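Transcriptional regulator ZitR (Lactococcus lactis subsp. cremoris, PDB 6FI9) represses the zit operon when zinc is present, binding as a homodimer to two palindromic operator sites in the zit promoter. Local coordinates at residues L42-A47 and A53-Q58. The protein carries 3 engineered substitutions. Sequence-based numbering, arbitrary orientation.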
ATOM      1  N   LEU A  42     -20.350  -2.577  -6.361  1.00108.20           N
ATOM      2  CA  LEU A  42     -21.463  -2.150  -7.218  1.00109.15           C
ATOM      3  C   LEU A  42     -21.085  -2.196  -8.702  1.00110.43           C
ATOM      4  O   LEU A  42     -21.925  -2.527  -9.537  1.00110.34           O
ATOM      5  CB  LEU A  42     -21.931  -0.730  -6.846  1.00110.88           C
ATOM      6  CG  LEU A  42     -22.421  -0.495  -5.417  1.00117.68           C
ATOM      7  CD1 LEU A  42     -22.421   0.983  -5.087  1.00118.94           C
ATOM      8  CD2 LEU A  42     -23.805  -1.086  -5.200  1.00122.45           C
ATOM      9  N   MET A  43     -19.817  -1.871  -9.015  1.00104.78           N
ATOM     10  CA  MET A  43     -19.262  -1.853 -10.367  1.00103.37           C
ATOM     11  C   MET A  43     -19.249  -3.253 -11.007  1.00107.90           C
ATOM     12  O   MET A  43     -19.721  -3.397 -12.137  1.00107.54           O
ATOM     13  CB  MET A  43     -17.860  -1.218 -10.345  1.00103.84           C
ATOM     14  CG  MET A  43     -17.248  -1.011 -11.704  1.00106.16           C
ATOM     15  SD  MET A  43     -15.514  -0.541 -11.559  1.00108.09           S
ATOM     16  CE  MET A  43     -14.934  -1.078 -13.144  1.00104.28           C
ATOM     17  N   ILE A  44     -18.721  -4.274 -10.284  1.00105.00           N
ATOM     18  CA  ILE A  44     -18.638  -5.668 -10.756  1.00104.75           C
ATOM     19  C   ILE A  44     -20.017  -6.340 -10.813  1.00112.20           C
ATOM     20  O   ILE A  44     -20.221  -7.237 -11.631  1.00111.13           O
ATOM     21  CB  ILE A  44     -17.596  -6.537  -9.985  1.00106.57           C
ATOM     22  CG1 ILE A  44     -17.844  -6.553  -8.460  1.00107.65           C
ATOM     23  CG2 ILE A  44     -16.165  -6.113 -10.323  1.00106.09           C
ATOM     24  CD1 ILE A  44     -17.520  -7.869  -7.782  1.00113.61           C
ATOM     25  N   LEU A  45     -20.957  -5.899  -9.951  1.00112.70           N
ATOM     26  CA  LEU A  45     -22.330  -6.413  -9.903  1.00115.18           C
ATOM     27  C   LEU A  45     -23.199  -5.860 -11.038  1.00120.75           C
ATOM     28  O   LEU A  45     -24.203  -6.480 -11.395  1.00121.79           O
ATOM     29  CB  LEU A  45     -22.989  -6.128  -8.541  1.00117.18           C
ATOM     30  CG  LEU A  45     -22.601  -7.053  -7.388  1.00122.02           C
ATOM     31  CD1 LEU A  45     -23.039  -6.478  -6.071  1.00123.96           C
ATOM     32  CD2 LEU A  45     -23.204  -8.432  -7.556  1.00125.48           C
ATOM     33  N   ALA A  46     -22.813  -4.694 -11.595  1.00117.03           N
ATOM     34  CA  ALA A  46     -23.514  -4.028 -12.693  1.00117.87           C
ATOM     35  C   ALA A  46     -23.396  -4.828 -13.992  1.00120.50           C
ATOM     36  O   ALA A  46     -24.407  -5.058 -14.657  1.00121.44           O
ATOM     37  CB  ALA A  46     -22.961  -2.624 -12.887  1.00118.38           C
ATOM     38  N   ALA A  47     -22.170  -5.268 -14.335  1.00114.86           N
ATOM     39  CA  ALA A  47     -21.891  -6.045 -15.544  1.00113.80           C
ATOM     40  C   ALA A  47     -22.419  -7.474 -15.436  1.00117.71           C
ATOM     41  O   ALA A  47     -23.114  -7.932 -16.346  1.00118.44           O
ATOM     42  CB  ALA A  47     -20.396  -6.049 -15.835  1.00112.51           C
ATOM     43  N   ALA A  53     -19.423 -15.377  -2.925  1.00114.24           N
ATOM     44  CA  ALA A  53     -18.108 -15.993  -3.103  1.00112.58           C
ATOM     45  C   ALA A  53     -17.263 -15.319  -4.181  1.00114.17           C
ATOM     46  O   ALA A  53     -16.074 -15.094  -3.954  1.00112.28           O
ATOM     47  CB  ALA A  53     -18.267 -17.474  -3.403  1.00113.90           C
ATOM     48  N   ARG A  54     -17.865 -15.008  -5.349  1.00110.81           N
ATOM     49  CA  ARG A  54     -17.179 -14.368  -6.475  1.00109.09           C
ATOM     50  C   ARG A  54     -16.707 -12.950  -6.142  1.00112.64           C
ATOM     51  O   ARG A  54     -15.651 -12.551  -6.625  1.00110.98           O
ATOM     52  CB  ARG A  54     -18.050 -14.389  -7.743  1.00110.93           C
ATOM     53  CG  ARG A  54     -17.328 -13.976  -9.025  1.00124.69           C
ATOM     54  CD  ARG A  54     -18.308 -13.633 -10.128  1.00141.13           C
ATOM     55  NE  ARG A  54     -17.640 -13.107 -11.320  1.00152.20           N
ATOM     56  CZ  ARG A  54     -17.824 -11.884 -11.805  1.00165.69           C
ATOM     57  NH1 ARG A  54     -18.663 -11.045 -11.210  1.00154.33           N
ATOM     58  NH2 ARG A  54     -17.178 -11.493 -12.895  1.00150.64           N
ATOM     59  N   ILE A  55     -17.466 -12.207  -5.304  1.00110.78           N
ATOM     60  CA  ILE A  55     -17.123 -10.841  -4.866  1.00110.34           C
ATOM     61  C   ILE A  55     -15.764 -10.858  -4.136  1.00114.14           C
ATOM     62  O   ILE A  55     -14.919 -10.012  -4.419  1.00111.92           O
ATOM     63  CB  ILE A  55     -18.270 -10.186  -4.028  1.00115.31           C
ATOM     64  CG1 ILE A  55     -19.565 -10.031  -4.869  1.00116.27           C
ATOM     65  CG2 ILE A  55     -17.839  -8.832  -3.442  1.00115.90           C
ATOM     66  CD1 ILE A  55     -20.882  -9.960  -4.065  1.00124.17           C
ATOM     67  N   ALA A  56     -15.544 -11.862  -3.256  1.00112.95           N
ATOM     68  CA  ALA A  56     -14.297 -12.062  -2.507  1.00112.83           C
ATOM     69  C   ALA A  56     -13.135 -12.418  -3.441  1.00115.93           C
ATOM     70  O   ALA A  56     -12.004 -12.001  -3.197  1.00114.48           O
ATOM     71  CB  ALA A  56     -14.481 -13.156  -1.463  1.00115.28           C
ATOM     72  N   GLU A  57     -13.429 -13.184  -4.508  1.00113.11           N
ATOM     73  CA  GLU A  57     -12.474 -13.631  -5.525  1.00111.91           C
ATOM     74  C   GLU A  57     -12.027 -12.458  -6.411  1.00114.80           C
ATOM     75  O   GLU A  57     -10.830 -12.320  -6.672  1.00113.57           O
ATOM     76  CB  GLU A  57     -13.097 -14.769  -6.367  1.00113.66           C
ATOM     77  CG  GLU A  57     -12.177 -15.410  -7.397  1.00122.02           C
ATOM     78  CD  GLU A  57     -12.517 -15.105  -8.845  1.00137.35           C
ATOM     79  OE1 GLU A  57     -11.614 -14.643  -9.577  1.00133.94           O
ATOM     80  OE2 GLU A  57     -13.680 -15.333  -9.251  1.00126.20           O
ATOM     81  N   GLN A  58     -12.987 -11.623  -6.865  1.00111.52           N
ATOM     82  CA  GLN A  58     -12.745 -10.464  -7.725  1.00110.41           C
ATOM     83  C   GLN A  58     -11.985  -9.364  -6.987  1.00114.80           C
ATOM     84  O   GLN A  58     -10.945  -8.918  -7.468  1.00113.62           O
ATOM     85  CB  GLN A  58     -14.065  -9.912  -8.305  1.00112.48           C
ATOM     86  CG  GLN A  58     -14.744 -10.810  -9.337  1.00130.68           C
ATOM     87  CD  GLN A  58     -14.134 -10.688 -10.707  1.00156.57           C
ATOM     88  OE1 GLN A  58     -14.330  -9.694 -11.417  1.00154.12           O
ATOM     89  NE2 GLN A  58     -13.387 -11.706 -11.115  1.00150.49           N
TER
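Ile-44 reaches from helix 36-47 to Ile-55 and Gln-58 on helix 52-59, the first helix of the predicted helix-turn-helix in this MarR-family winged-helix domain. The two short helical segments run at 120° to each other with axes 11.0 Å apart, a gap filled by branched aliphatic side chains from both helices. The side chain of Ile-44 sets out toward the partner helix. Its chi1 of 56° sets CG1 between the backbone N and the carbonyl carbon, and the branch ends in CD1, which lies 4.2 Å from Ile-55 CG1 and 4.0 Å from Gln-58 CB. Branching at CB suits this place: Ile-44 CG2 comes within 4.2 Å of Gln-58 OE1, the two side chains passing in opposite directions.

Ile-55 leans in from the flank and suits a buried position: its CD1 comes to 4.5 Å from Leu-45 CD2, while Val-66 and Leu-70 of helix 63-75 also pack on it. Leu-45 in turn rests on Trp-93 and Leu-95 of strand 92-95, so this apolar patch links the helix-turn-helix to the wing. The Ile-44 side chain also lies close to that of the zinc ligand His-40, one turn earlier, and about 8 Å from a bound zinc ion.

Arg-54 and Gln-58 add polar groups at the patch's edge. Extended from CG to NE, with CG anti to the backbone N (chi1 -169°), Arg-54 carries its guanidinium across to a salt bridge with Glu-48, just beyond helix 36-47. Gln-58 CD hangs off centre over one guanidinium face, 3.8 Å from its plane. Ile-44 O, roughly level with the group, is 4.1 Å from Arg-54 NH1, too far for a hydrogen bond.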